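Local coordinates for AB hydrolase-1 domain-containing protein (Streptococcus mutans, PDB 4L9A) that is of unsettled physiological role but, as a member of the alpha/beta hydrolase family, probably acts as a carboxylesterase, at residues D57-A60 with N61-D64; R94-V97 with N98-L101; A124-I127 with M128-S132; H268-H271 with W272-N276. All blocks are in the same frame, centred on the assembly; numbering follows the deposited sequence.

Contact 1 of 4, residues D57-A60 with N61-D64; sequences DNFA and NIID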
ATOM      1  N   ASP A  57       2.106  -9.314   6.122  1.00 26.61           N
ATOM      2  CA  ASP A  57       3.426  -9.274   6.752  1.00 26.45           C
ATOM      3  C   ASP A  57       3.943  -7.834   6.742  1.00 27.59           C
ATOM      4  O   ASP A  57       4.477  -7.320   7.740  1.00 25.71           O
ATOM      5  CB  ASP A  57       4.421 -10.128   5.958  1.00 30.79           C
ATOM      6  CG  ASP A  57       4.090 -11.617   5.981  1.00 31.71           C
ATOM      7  OD1 ASP A  57       3.436 -12.061   6.939  1.00 24.57           O
ATOM      8  OD2 ASP A  57       4.499 -12.347   5.042  1.00 27.62           O
ATOM      9  N   ASN A  58       3.805  -7.206   5.579  1.00 24.09           N
ATOM     10  CA  ASN A  58       4.277  -5.845   5.343  1.00 17.91           C
ATOM     11  C   ASN A  58       3.682  -4.872   6.369  1.00 26.25           C
ATOM     12  O   ASN A  58       4.381  -4.011   6.900  1.00 25.76           O
ATOM     13  CB  ASN A  58       3.898  -5.442   3.900  1.00 17.80           C
ATOM     14  CG  ASN A  58       4.563  -4.141   3.434  1.00 23.15           C
ATOM     15  OD1 ASN A  58       5.566  -3.705   3.989  1.00 20.61           O
ATOM     16  ND2 ASN A  58       3.999  -3.530   2.392  1.00 23.69           N
ATOM     17  N   PHE A  59       2.398  -5.053   6.677  1.00 25.00           N
ATOM     18  CA  PHE A  59       1.662  -4.143   7.546  1.00 22.93           C
ATOM     19  C   PHE A  59       1.435  -4.688   8.957  1.00 28.02           C
ATOM     20  O   PHE A  59       0.567  -4.201   9.681  1.00 31.99           O
ATOM     21  CB  PHE A  59       0.320  -3.787   6.899  1.00 22.33           C
ATOM     22  CG  PHE A  59       0.433  -2.786   5.779  1.00 23.02           C
ATOM     23  CD1 PHE A  59       0.482  -1.420   6.058  1.00 24.22           C
ATOM     24  CD2 PHE A  59       0.475  -3.201   4.456  1.00 24.71           C
ATOM     25  CE1 PHE A  59       0.595  -0.483   5.026  1.00 20.63           C
ATOM     26  CE2 PHE A  59       0.584  -2.270   3.414  1.00 26.45           C
ATOM     27  CZ  PHE A  59       0.644  -0.914   3.702  1.00 24.41           C
ATOM     28  N   ALA A  60       2.223  -5.682   9.352  1.00 25.69           N
ATOM     29  CA  ALA A  60       2.012  -6.362  10.632  1.00 31.35           C
ATOM     30  C   ALA A  60       1.948  -5.418  11.833  1.00 33.40           C
ATOM     31  O   ALA A  60       1.108  -5.585  12.727  1.00 31.84           O
ATOM     32  CB  ALA A  60       3.088  -7.437  10.851  1.00 31.40           C
ATOM     33  N   ASN A  61       2.837  -4.431  11.852  1.00 31.36           N
ATOM     34  CA  ASN A  61       2.900  -3.472  12.953  1.00 35.70           C
ATOM     35  C   ASN A  61       1.671  -2.562  13.068  1.00 35.57           C
ATOM     36  O   ASN A  61       1.426  -1.979  14.125  1.00 39.40           O
ATOM     37  CB  ASN A  61       4.176  -2.625  12.862  1.00 29.30           C
ATOM     38  CG  ASN A  61       5.434  -3.421  13.182  1.00 38.66           C
ATOM     39  OD1 ASN A  61       5.370  -4.503  13.778  1.00 35.97           O
ATOM     40  ND2 ASN A  61       6.590  -2.882  12.797  1.00 34.69           N
ATOM     41  N   ILE A  62       0.910  -2.420  11.987  1.00 24.59           N
ATOM     42  CA  ILE A  62      -0.366  -1.705  12.081  1.00 25.63           C
ATOM     43  C   ILE A  62      -1.510  -2.674  12.425  1.00 27.16           C
ATOM     44  O   ILE A  62      -2.314  -2.430  13.338  1.00 28.01           O
ATOM     45  CB  ILE A  62      -0.688  -0.927  10.790  1.00 26.62           C
ATOM     46  CG1 ILE A  62       0.335   0.209  10.591  1.00 25.10           C
ATOM     47  CG2 ILE A  62      -2.104  -0.360  10.870  1.00 28.69           C
ATOM     48  CD1 ILE A  62       0.204   0.960   9.257  1.00 26.24           C
ATOM     49  N   ILE A  63      -1.562  -3.781  11.693  1.00 31.02           N
ATOM     50  CA  ILE A  63      -2.595  -4.802  11.899  1.00 32.45           C
ATOM     51  C   ILE A  63      -2.644  -5.256  13.348  1.00 33.83           C
ATOM     52  O   ILE A  63      -3.705  -5.244  13.971  1.00 37.84           O
ATOM     53  CB  ILE A  63      -2.399  -5.998  10.932  1.00 24.13           C
ATOM     54  CG1 ILE A  63      -2.688  -5.538   9.501  1.00 25.21           C
ATOM     55  CG2 ILE A  63      -3.349  -7.163  11.283  1.00 27.57           C
ATOM     56  CD1 ILE A  63      -2.078  -6.414   8.420  1.00 24.40           C
ATOM     57  N   ASP A  64      -1.495  -5.633  13.897  1.00 29.75           N
ATOM     58  CA  ASP A  64      -1.449  -6.102  15.279  1.00 34.20           C
ATOM     59  C   ASP A  64      -2.000  -5.095  16.279  1.00 40.35           C
ATOM     60  O   ASP A  64      -2.432  -5.480  17.361  1.00 40.84           O
ATOM     61  CB  ASP A  64      -0.027  -6.476  15.684  1.00 41.57           C
ATOM     62  CG  ASP A  64       0.470  -7.711  14.969  1.00 47.45           C
ATOM     63  OD1 ASP A  64      -0.367  -8.417  14.365  1.00 43.96           O
ATOM     64  OD2 ASP A  64       1.692  -7.968  15.005  1.00 47.68           O
TER
HETATM   65  O   HOH W   1       4.061  -2.948   9.630  1.00 25.32           O
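The carbonyl of Phe59 opens the short helix 60-63 and collects two amide hydrogens from the turn that follows. The bond from Ile63 N to Phe59 O, 3.0 Å long, is almost straight at 176° and meets the oxygen nearly head-on. Ile62 N reaches the same Phe59 O at 2.9 Å but from above the carbonyl plane, so one oxygen serves a bent i+3 bond and a regular i+4 bond. One residue on, Asp64 N bonds to Ala60 O at 2.9 Å. A water bridges the kink between helices 55-58 and 60-63, giving a hydrogen to Asn58 O and accepting one from Asn61 N.

The apolar contacts all start from Phe59. Its ring and the Ile62 side chain run side by side, and Ile62 CD1 meets the ring edge in plane, 4.0 Å from Phe59 CD1. With CG1 anti to its carbonyl carbon (chi1 -68°), Ile63 sends CD1 back along the turn to lie 3.9 Å from Phe59 CB. Isoleucine suits both places in this buried turn, its CD1 reaching the ring edge in one case and the ring's CB in the other, while the small Ala60 fits against Phe186.

The polar ends of Asn61 and Asp64 bond to neighbouring parts of the chain: Asn61 ND2 to the carbonyls of Trp272 and His185, and Asp64 OD2 to Gln190 NE2. The turn is wedged between strand 111-117, whose Cys115 and His117 meet Phe59, helix 275-287, on which Ile62 rests, and helix 188-206, which Ala60 touches.

Contact 2 of 4, residues R94-V97 with N98-L101; sequences RDWV and NAIL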
ATOM      1  N   ARG A  94      -7.106  -0.051 -14.331  1.00 26.35           N
ATOM      2  CA  ARG A  94      -8.535  -0.324 -14.305  1.00 36.11           C
ATOM      3  C   ARG A  94      -8.787  -1.805 -14.036  1.00 32.47           C
ATOM      4  O   ARG A  94      -9.736  -2.172 -13.321  1.00 25.64           O
ATOM      5  CB  ARG A  94      -9.182   0.067 -15.635  1.00 45.53           C
ATOM      6  CG  ARG A  94     -10.668  -0.294 -15.728  1.00 59.22           C
ATOM      7  CD  ARG A  94     -11.159  -0.352 -17.180  1.00 72.35           C
ATOM      8  NE  ARG A  94     -10.741  -1.574 -17.866  1.00 76.45           N
ATOM      9  CZ  ARG A  94     -11.552  -2.588 -18.150  1.00 83.74           C
ATOM     10  NH1 ARG A  94     -12.836  -2.529 -17.816  1.00 86.97           N
ATOM     11  NH2 ARG A  94     -11.085  -3.659 -18.777  1.00 83.94           N
ATOM     12  N   ASP A  95      -7.946  -2.653 -14.624  1.00 27.17           N
ATOM     13  CA  ASP A  95      -8.096  -4.099 -14.454  1.00 34.90           C
ATOM     14  C   ASP A  95      -7.815  -4.483 -13.005  1.00 31.02           C
ATOM     15  O   ASP A  95      -8.574  -5.236 -12.385  1.00 28.12           O
ATOM     16  CB  ASP A  95      -7.185  -4.866 -15.430  1.00 24.23           C
ATOM     17  CG  ASP A  95      -7.524  -4.583 -16.894  1.00 35.36           C
ATOM     18  OD1 ASP A  95      -8.703  -4.740 -17.281  1.00 36.76           O
ATOM     19  OD2 ASP A  95      -6.617  -4.190 -17.661  1.00 35.65           O
ATOM     20  N   TRP A  96      -6.732  -3.937 -12.460  1.00 25.03           N
ATOM     21  CA  TRP A  96      -6.352  -4.238 -11.087  1.00 22.94           C
ATOM     22  C   TRP A  96      -7.407  -3.685 -10.120  1.00 27.84           C
ATOM     23  O   TRP A  96      -7.803  -4.366  -9.176  1.00 25.80           O
ATOM     24  CB  TRP A  96      -4.953  -3.703 -10.809  1.00 19.52           C
ATOM     25  CG  TRP A  96      -4.455  -3.815  -9.401  1.00 22.16           C
ATOM     26  CD1 TRP A  96      -3.852  -2.827  -8.677  1.00 21.16           C
ATOM     27  CD2 TRP A  96      -4.488  -4.976  -8.550  1.00 23.88           C
ATOM     28  NE1 TRP A  96      -3.503  -3.299  -7.436  1.00 22.57           N
ATOM     29  CE2 TRP A  96      -3.886  -4.603  -7.330  1.00 21.88           C
ATOM     30  CE3 TRP A  96      -4.967  -6.280  -8.706  1.00 25.87           C
ATOM     31  CZ2 TRP A  96      -3.757  -5.498  -6.265  1.00 19.84           C
ATOM     32  CZ3 TRP A  96      -4.848  -7.160  -7.642  1.00 20.83           C
ATOM     33  CH2 TRP A  96      -4.236  -6.768  -6.440  1.00 24.99           C
ATOM     34  N   VAL A  97      -7.889  -2.467 -10.378  1.00 24.83           N
ATOM     35  CA  VAL A  97      -8.980  -1.905  -9.582  1.00 23.23           C
ATOM     36  C   VAL A  97     -10.267  -2.761  -9.637  1.00 32.18           C
ATOM     37  O   VAL A  97     -10.916  -2.970  -8.609  1.00 30.38           O
ATOM     38  CB  VAL A  97      -9.291  -0.442  -9.984  1.00 23.67           C
ATOM     39  CG1 VAL A  97     -10.589   0.043  -9.331  1.00 27.15           C
ATOM     40  CG2 VAL A  97      -8.139   0.470  -9.575  1.00 22.09           C
ATOM     41  N   ASN A  98     -10.638  -3.239 -10.826  1.00 25.12           N
ATOM     42  CA  ASN A  98     -11.788  -4.137 -10.951  1.00 31.75           C
ATOM     43  C   ASN A  98     -11.590  -5.434 -10.168  1.00 29.65           C
ATOM     44  O   ASN A  98     -12.522  -5.940  -9.557  1.00 33.31           O
ATOM     45  CB  ASN A  98     -12.147  -4.418 -12.427  1.00 27.21           C
ATOM     46  CG  ASN A  98     -12.782  -3.210 -13.106  1.00 41.41           C
ATOM     47  OD1 ASN A  98     -13.250  -2.297 -12.430  1.00 38.22           O
ATOM     48  ND2 ASN A  98     -12.800  -3.198 -14.439  1.00 35.48           N
ATOM     49  N   ALA A  99     -10.368  -5.957 -10.162  1.00 25.44           N
ATOM     50  CA  ALA A  99     -10.091  -7.176  -9.401  1.00 27.86           C
ATOM     51  C   ALA A  99     -10.256  -6.908  -7.905  1.00 29.56           C
ATOM     52  O   ALA A  99     -10.853  -7.701  -7.187  1.00 30.07           O
ATOM     53  CB  ALA A  99      -8.696  -7.687  -9.697  1.00 25.16           C
ATOM     54  N   ILE A 100      -9.739  -5.775  -7.434  1.00 26.20           N
ATOM     55  CA  ILE A 100      -9.882  -5.426  -6.024  1.00 24.48           C
ATOM     56  C   ILE A 100     -11.346  -5.261  -5.628  1.00 25.07           C
ATOM     57  O   ILE A 100     -11.764  -5.748  -4.579  1.00 27.25           O
ATOM     58  CB  ILE A 100      -9.067  -4.167  -5.652  1.00 28.21           C
ATOM     59  CG1 ILE A 100      -7.576  -4.452  -5.835  1.00 23.19           C
ATOM     60  CG2 ILE A 100      -9.363  -3.731  -4.218  1.00 26.68           C
ATOM     61  CD1 ILE A 100      -6.667  -3.220  -5.709  1.00 20.63           C
ATOM     62  N   LEU A 101     -12.128  -4.587  -6.467  1.00 24.07           N
ATOM     63  CA  LEU A 101     -13.565  -4.438  -6.207  1.00 29.46           C
ATOM     64  C   LEU A 101     -14.332  -5.769  -6.144  1.00 28.46           C
ATOM     65  O   LEU A 101     -15.298  -5.906  -5.390  1.00 31.28           O
ATOM     66  CB  LEU A 101     -14.207  -3.507  -7.236  1.00 36.34           C
ATOM     67  CG  LEU A 101     -13.736  -2.054  -7.138  1.00 36.05           C
ATOM     68  CD1 LEU A 101     -14.181  -1.293  -8.382  1.00 39.47           C
ATOM     69  CD2 LEU A 101     -14.271  -1.396  -5.864  1.00 33.86           C
TER
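Trp96 and Ile100, one helical turn apart, make the main side-chain contact here. Trp96 swings CG to the side opposite its backbone N (chi1 174°), which leans the indole toward the following turn and Ile100. Ile100 CD1 then sits over one indole face, 3.7 Å from the centroid of the five-membered ring, a CH-pi contact. Its closest ring atom is Trp96 CE2, at 3.5 Å from Ile100 CD1. Ala99, with only a methyl, fits beside the six-membered ring at a slant, its CB 4.1 Å from Trp96 CE3.

Val97 and Leu101 point the same way, and Val97 CG1 touches Leu101 CD1 at 3.9 Å. On the solvent side the Arg94 chain bends at chi3 (77°) and brings its guanidinium back, where NH2 forms a 3.0 Å salt bridge with Asp95 OD1. Asn98 ND2 lies over a face of that guanidinium, the two planes almost perpendicular, in mere packing, since both groups are donors there. Asp95 OD2 also takes a hydrogen from Gly92 N, just ahead of the helix.

Regular i+4 bonds, such as Ile100 N to Trp96 O, run throughout. Helix 93-106 presents its apolar side to the fold: Trp96 and Ile100 pack on Ile75 of strand 71-75, and Val97, Ile100 and Leu101 lean on helix 120-130.

Contact 3 of 4, residues A124-I127 with M128-S132; sequences ALQI and MNQSS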
ATOM      1  N   ALA A 124      -5.881   2.970  -4.813  1.00 25.70           N
ATOM      2  CA  ALA A 124      -6.721   3.462  -3.723  1.00 27.77           C
ATOM      3  C   ALA A 124      -7.625   4.605  -4.169  1.00 29.99           C
ATOM      4  O   ALA A 124      -8.800   4.663  -3.814  1.00 30.33           O
ATOM      5  CB  ALA A 124      -5.848   3.887  -2.525  1.00 20.10           C
ATOM      6  N   LEU A 125      -7.077   5.528  -4.951  1.00 28.29           N
ATOM      7  CA  LEU A 125      -7.871   6.659  -5.407  1.00 31.55           C
ATOM      8  C   LEU A 125      -9.056   6.192  -6.261  1.00 33.47           C
ATOM      9  O   LEU A 125     -10.167   6.694  -6.118  1.00 30.90           O
ATOM     10  CB  LEU A 125      -6.989   7.651  -6.163  1.00 28.65           C
ATOM     11  CG  LEU A 125      -6.000   8.384  -5.252  1.00 28.84           C
ATOM     12  CD1 LEU A 125      -4.872   9.003  -6.072  1.00 30.20           C
ATOM     13  CD2 LEU A 125      -6.751   9.453  -4.443  1.00 28.24           C
ATOM     14  N   GLN A 126      -8.826   5.221  -7.137  1.00 30.80           N
ATOM     15  CA  GLN A 126      -9.901   4.730  -8.007  1.00 32.99           C
ATOM     16  C   GLN A 126     -10.931   3.939  -7.213  1.00 29.01           C
ATOM     17  O   GLN A 126     -12.125   4.078  -7.431  1.00 30.95           O
ATOM     18  CB  GLN A 126      -9.333   3.867  -9.136  1.00 31.40           C
ATOM     19  CG  GLN A 126      -8.188   4.525  -9.880  1.00 40.39           C
ATOM     20  CD  GLN A 126      -8.622   5.781 -10.608  1.00 52.34           C
ATOM     21  OE1 GLN A 126      -9.807   5.975 -10.871  1.00 56.67           O
ATOM     22  NE2 GLN A 126      -7.661   6.640 -10.944  1.00 49.89           N
ATOM     23  N   ILE A 127     -10.455   3.107  -6.292  1.00 31.46           N
ATOM     24  CA  ILE A 127     -11.330   2.323  -5.425  1.00 31.27           C
ATOM     25  C   ILE A 127     -12.330   3.204  -4.666  1.00 32.46           C
ATOM     26  O   ILE A 127     -13.534   2.950  -4.662  1.00 30.51           O
ATOM     27  CB  ILE A 127     -10.491   1.492  -4.424  1.00 32.29           C
ATOM     28  CG1 ILE A 127      -9.623   0.481  -5.178  1.00 27.47           C
ATOM     29  CG2 ILE A 127     -11.391   0.796  -3.408  1.00 24.01           C
ATOM     30  CD1 ILE A 127      -8.514  -0.123  -4.346  1.00 30.08           C
HETATM   31  N   MSE A 128     -11.834   4.251  -4.022  1.00 33.58           N
HETATM   32  CA  MSE A 128     -12.706   5.116  -3.236  1.00 34.27           C
HETATM   33  C   MSE A 128     -13.693   5.859  -4.133  1.00 38.77           C
HETATM   34  O   MSE A 128     -14.808   6.161  -3.724  1.00 39.23           O
HETATM   35  CB  MSE A 128     -11.881   6.099  -2.400  1.00 34.84           C
HETATM   36  CG  MSE A 128     -10.958   5.412  -1.398  1.00 37.01           C
HETATM   37 SE   MSE A 128      -9.986   6.700  -0.246  1.00 45.98          SE
HETATM   38  CE  MSE A 128      -8.613   7.287  -1.523  1.00 36.05           C
ATOM     39  N   ASN A 129     -13.281   6.139  -5.362  1.00 36.00           N
ATOM     40  CA  ASN A 129     -14.142   6.827  -6.318  1.00 41.86           C
ATOM     41  C   ASN A 129     -15.188   5.899  -6.957  1.00 43.20           C
ATOM     42  O   ASN A 129     -16.230   6.360  -7.422  1.00 46.32           O
ATOM     43  CB  ASN A 129     -13.271   7.521  -7.379  1.00 44.60           C
ATOM     44  CG  ASN A 129     -14.076   8.267  -8.423  1.00 52.65           C
ATOM     45  OD1 ASN A 129     -14.716   9.280  -8.134  1.00 54.35           O
ATOM     46  ND2 ASN A 129     -14.022   7.784  -9.660  1.00 57.70           N
ATOM     47  N   GLN A 130     -14.935   4.588  -6.956  1.00 44.04           N
ATOM     48  CA  GLN A 130     -15.808   3.662  -7.690  1.00 41.52           C
ATOM     49  C   GLN A 130     -16.607   2.670  -6.839  1.00 48.11           C
ATOM     50  O   GLN A 130     -17.614   2.134  -7.303  1.00 48.54           O
ATOM     51  CB  GLN A 130     -15.006   2.860  -8.715  1.00 45.11           C
ATOM     52  CG  GLN A 130     -14.239   3.674  -9.731  1.00 51.10           C
ATOM     53  CD  GLN A 130     -13.450   2.789 -10.669  1.00 55.60           C
ATOM     54  OE1 GLN A 130     -13.886   1.682 -11.011  1.00 53.11           O
ATOM     55  NE2 GLN A 130     -12.275   3.260 -11.083  1.00 55.68           N
ATOM     56  N   SER A 131     -16.148   2.402  -5.620  1.00 45.85           N
ATOM     57  CA  SER A 131     -16.747   1.360  -4.782  1.00 44.42           C
ATOM     58  C   SER A 131     -18.116   1.753  -4.258  1.00 50.23           C
ATOM     59  O   SER A 131     -18.295   2.861  -3.757  1.00 46.36           O
ATOM     60  CB  SER A 131     -15.852   1.073  -3.584  1.00 49.35           C
ATOM     61  OG  SER A 131     -15.760   2.222  -2.752  1.00 57.22           O
ATOM     62  N   SER A 132     -19.078   0.841  -4.339  1.00 51.50           N
ATOM     63  CA  SER A 132     -20.401   1.114  -3.776  1.00 57.17           C
ATOM     64  C   SER A 132     -20.389   0.972  -2.255  1.00 50.88           C
ATOM     65  O   SER A 132     -21.285   1.463  -1.580  1.00 51.29           O
ATOM     66  CB  SER A 132     -21.467   0.218  -4.406  1.00 62.82           C
ATOM     67  OG  SER A 132     -20.935  -1.059  -4.708  1.00 62.61           O
TER
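Two side-chain amides, those of Gln126 and Gln130, cross obliquely on the side of the helix near helix 93-106, their planes 64° apart, so neither lies flat upon the other. With CG beside its backbone N (chi1 -57°) and the chain extended beyond it, Gln130 reaches back to bring NE2 3.6 Å from Gln126 CB; Gln126 itself folds at chi2 (-64°), and its NE2 makes a weak hydrogen bond to Thr227 OG1. Long, flexible glutamines can spread their methylenes over a partly exposed surface while leaving the amide ends able to find polar partners.

On another side of the helix Met128, present as selenomethionine, turns at chi3 (-77°) so that its CE curls back toward the preceding turn. There CE lies 4.1 Å from Leu125 CD2, a loose apolar contact of an unbranched, pliable chain.

In the last turn of the helix Ile127 O takes Ser131 N at 2.8 Å nearly end-on and Gln130 N at 3.1 Å from above the carbonyl plane. Ser131 then leaves helical geometry. Its OG also lies 3.0 Å from Ile127 O, although Tyr112 OH and the carbonyl of Lys133 are hydrogen-bonding partners of the same hydroxyl.

This is the end of helix 120-130 in a beta-alpha-beta crossover between strands 111-117 and 134-141: Ala124 and Met128 settle on Leu114 and Phe138 of those strands, and Ile127 faces helix 93-106 through Phe104.

Contact 4 of 4, residues H268-H271 with W272-N276; sequences HYLH and WSETN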
ATOM      1  N   HIS A 268      11.344   5.712   3.839  1.00 26.77           N
ATOM      2  CA  HIS A 268      10.123   5.559   3.060  1.00 30.59           C
ATOM      3  C   HIS A 268       9.110   4.601   3.703  1.00 24.46           C
ATOM      4  O   HIS A 268       7.922   4.619   3.365  1.00 22.56           O
ATOM      5  CB  HIS A 268      10.526   5.061   1.668  1.00 29.37           C
ATOM      6  CG  HIS A 268       9.400   4.933   0.687  1.00 27.65           C
ATOM      7  ND1 HIS A 268       8.459   5.922   0.481  1.00 27.86           N
ATOM      8  CD2 HIS A 268       9.102   3.949  -0.199  1.00 27.94           C
ATOM      9  CE1 HIS A 268       7.620   5.542  -0.467  1.00 27.46           C
ATOM     10  NE2 HIS A 268       7.995   4.350  -0.904  1.00 30.58           N
ATOM     11  N   TYR A 269       9.578   3.771   4.633  1.00 24.93           N
ATOM     12  CA  TYR A 269       8.753   2.681   5.149  1.00 26.14           C
ATOM     13  C   TYR A 269       8.104   3.019   6.486  1.00 23.04           C
ATOM     14  O   TYR A 269       8.360   2.373   7.509  1.00 26.76           O
ATOM     15  CB  TYR A 269       9.569   1.376   5.221  1.00 30.69           C
ATOM     16  CG  TYR A 269       9.829   0.779   3.849  1.00 30.38           C
ATOM     17  CD1 TYR A 269      10.847   1.268   3.033  1.00 36.07           C
ATOM     18  CD2 TYR A 269       9.036  -0.257   3.360  1.00 37.89           C
ATOM     19  CE1 TYR A 269      11.076   0.726   1.763  1.00 33.75           C
ATOM     20  CE2 TYR A 269       9.259  -0.804   2.100  1.00 36.65           C
ATOM     21  CZ  TYR A 269      10.278  -0.307   1.311  1.00 36.92           C
ATOM     22  OH  TYR A 269      10.487  -0.848   0.065  1.00 42.57           O
ATOM     23  N   LEU A 270       7.241   4.029   6.460  1.00 23.94           N
ATOM     24  CA  LEU A 270       6.667   4.575   7.685  1.00 29.10           C
ATOM     25  C   LEU A 270       5.696   3.588   8.321  1.00 30.03           C
ATOM     26  O   LEU A 270       5.507   3.590   9.536  1.00 22.63           O
ATOM     27  CB  LEU A 270       5.987   5.923   7.402  1.00 20.53           C
ATOM     28  CG  LEU A 270       6.935   6.949   6.777  1.00 24.09           C
ATOM     29  CD1 LEU A 270       6.236   8.313   6.568  1.00 25.74           C
ATOM     30  CD2 LEU A 270       8.194   7.112   7.633  1.00 27.65           C
ATOM     31  N   HIS A 271       5.089   2.737   7.498  1.00 24.58           N
ATOM     32  CA  HIS A 271       4.196   1.698   8.018  1.00 29.72           C
ATOM     33  C   HIS A 271       4.934   0.639   8.826  1.00 23.74           C
ATOM     34  O   HIS A 271       4.309  -0.124   9.556  1.00 26.52           O
ATOM     35  CB  HIS A 271       3.400   1.026   6.901  1.00 25.70           C
ATOM     36  CG  HIS A 271       4.256   0.372   5.867  1.00 24.85           C
ATOM     37  ND1 HIS A 271       5.163   1.073   5.106  1.00 26.21           N
ATOM     38  CD2 HIS A 271       4.339  -0.919   5.465  1.00 21.72           C
ATOM     39  CE1 HIS A 271       5.772   0.243   4.276  1.00 28.62           C
ATOM     40  NE2 HIS A 271       5.292  -0.972   4.475  1.00 26.64           N
ATOM     41  N   TRP A 272       6.256   0.597   8.705  1.00 23.33           N
ATOM     42  CA  TRP A 272       7.068  -0.251   9.570  1.00 21.42           C
ATOM     43  C   TRP A 272       7.455   0.420  10.884  1.00 26.89           C
ATOM     44  O   TRP A 272       7.438  -0.215  11.942  1.00 29.88           O
ATOM     45  CB  TRP A 272       8.362  -0.642   8.865  1.00 25.44           C
ATOM     46  CG  TRP A 272       8.179  -1.568   7.707  1.00 26.46           C
ATOM     47  CD1 TRP A 272       7.009  -2.124   7.265  1.00 19.42           C
ATOM     48  CD2 TRP A 272       9.211  -2.048   6.836  1.00 28.03           C
ATOM     49  NE1 TRP A 272       7.252  -2.917   6.166  1.00 25.10           N
ATOM     50  CE2 TRP A 272       8.594  -2.889   5.884  1.00 23.57           C
ATOM     51  CE3 TRP A 272      10.599  -1.843   6.769  1.00 26.66           C
ATOM     52  CZ2 TRP A 272       9.321  -3.542   4.881  1.00 22.58           C
ATOM     53  CZ3 TRP A 272      11.318  -2.495   5.776  1.00 29.99           C
ATOM     54  CH2 TRP A 272      10.672  -3.327   4.838  1.00 22.73           C
ATOM     55  N   SER A 273       7.834   1.696  10.806  1.00 30.07           N
ATOM     56  CA  SER A 273       8.536   2.363  11.906  1.00 38.04           C
ATOM     57  C   SER A 273       7.713   3.392  12.698  1.00 40.06           C
ATOM     58  O   SER A 273       8.099   3.785  13.806  1.00 38.08           O
ATOM     59  CB  SER A 273       9.790   3.064  11.360  1.00 34.59           C
ATOM     60  OG  SER A 273       9.430   4.021  10.373  1.00 28.79           O
ATOM     61  N   GLU A 274       6.602   3.857  12.140  1.00 33.24           N
ATOM     62  CA  GLU A 274       5.883   4.957  12.785  1.00 26.55           C
ATOM     63  C   GLU A 274       4.467   4.579  13.220  1.00 25.64           C
ATOM     64  O   GLU A 274       3.565   5.423  13.216  1.00 31.38           O
ATOM     65  CB  GLU A 274       5.867   6.186  11.865  1.00 25.46           C
ATOM     66  CG  GLU A 274       7.257   6.693  11.473  1.00 28.75           C
ATOM     67  CD  GLU A 274       8.097   7.101  12.671  1.00 42.47           C
ATOM     68  OE1 GLU A 274       7.527   7.608  13.661  1.00 45.82           O
ATOM     69  OE2 GLU A 274       9.330   6.906  12.628  1.00 55.36           O
ATOM     70  N   THR A 275       4.278   3.323  13.631  1.00 29.02           N
ATOM     71  CA  THR A 275       2.926   2.795  13.833  1.00 29.18           C
ATOM     72  C   THR A 275       2.246   3.291  15.112  1.00 31.75           C
ATOM     73  O   THR A 275       1.019   3.307  15.203  1.00 39.04           O
ATOM     74  CB  THR A 275       2.874   1.239  13.722  1.00 28.73           C
ATOM     75  OG1 THR A 275       3.682   0.647  14.747  1.00 30.31           O
ATOM     76  CG2 THR A 275       3.387   0.805  12.386  1.00 24.92           C
ATOM     77  N   ASN A 276       3.033   3.708  16.096  1.00 37.00           N
ATOM     78  CA  ASN A 276       2.457   4.320  17.288  1.00 39.87           C
ATOM     79  C   ASN A 276       1.749   5.615  16.929  1.00 39.41           C
ATOM     80  O   ASN A 276       0.625   5.867  17.371  1.00 43.10           O
ATOM     81  CB  ASN A 276       3.523   4.575  18.357  1.00 51.39           C
ATOM     82  CG  ASN A 276       3.939   3.303  19.076  1.00 61.80           C
ATOM     83  OD1 ASN A 276       3.122   2.405  19.299  1.00 64.13           O
ATOM     84  ND2 ASN A 276       5.213   3.217  19.438  1.00 65.22           N
TER
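Tyr269, His271 and Trp272 form an aromatic cluster at the short helix 270-273, which follows the last strand of the alpha/beta hydrolase sheet. Both other rings approach one and the same face of the Trp272 indole at a slant. Tyr269 is at the six-membered ring, side by side with it and pointing the same way; the planes are inclined at 32° and the centroids stand 4.4 Å apart. Its CD2 makes the closest touch, 3.6 Å from Trp272 CZ2, and Tyr269 CB adds an off-centre CH-pi contact with the same ring.

His271 occupies the five-membered end. A chi1 of 59° places CG between the backbone N and the carbonyl carbon, and this turns the imidazole back alongside its neighbour. Trp272 CD1 consequently sits over the imidazole face, 3.4 Å from His271 CD2, with the two planes set obliquely. His271 NE2 and Trp272 NE1 approach each other without bonding; both are held by Asn58 OD1, so a single amide oxygen fixes the rotation of two rings. Tryptophan suits the middle because its broad face can serve two partners and its one N-H can still be satisfied.

Beyond the cluster Trp272 meets Phe186 edge-to-face, and Tyr269 packs on Leu178 and Leu181 of helix 171-185. The backbone is gathered by Tyr269 O, at the N-cap, which accepts Trp272 N at 3.0 Å. At the far end of the helix Glu274 N bonds to Leu270 O at 2.8 Å, and Leu270 CD2 lies 4.0 Å from Glu274 CG.

In the fold
The contacts fall into two touching pairs, each with centres about 10 Å apart. Contacts 1 and 4 meet where Asn58 OD1 lies 2.8 Å from His271 NE2 and 2.9 Å from Trp272 NE1, and where Ile62 CG1 packs on Thr275 CG2 at 3.6 Å. Contacts 2 and 3 join helices 93-106 and 120-130 through Val97 CG2 and Gln126 CB, 3.6 Å apart. The pairs are separate: contacts 2 and 4 have centres about 27 Å apart. In this family the nucleophile usually sits between the strand and helix corresponding to 111-117 and 120-130, so contact 3 probably lies on the helix behind it; the loop after the last strand, where contact 4 begins, usually carries the catalytic histidine.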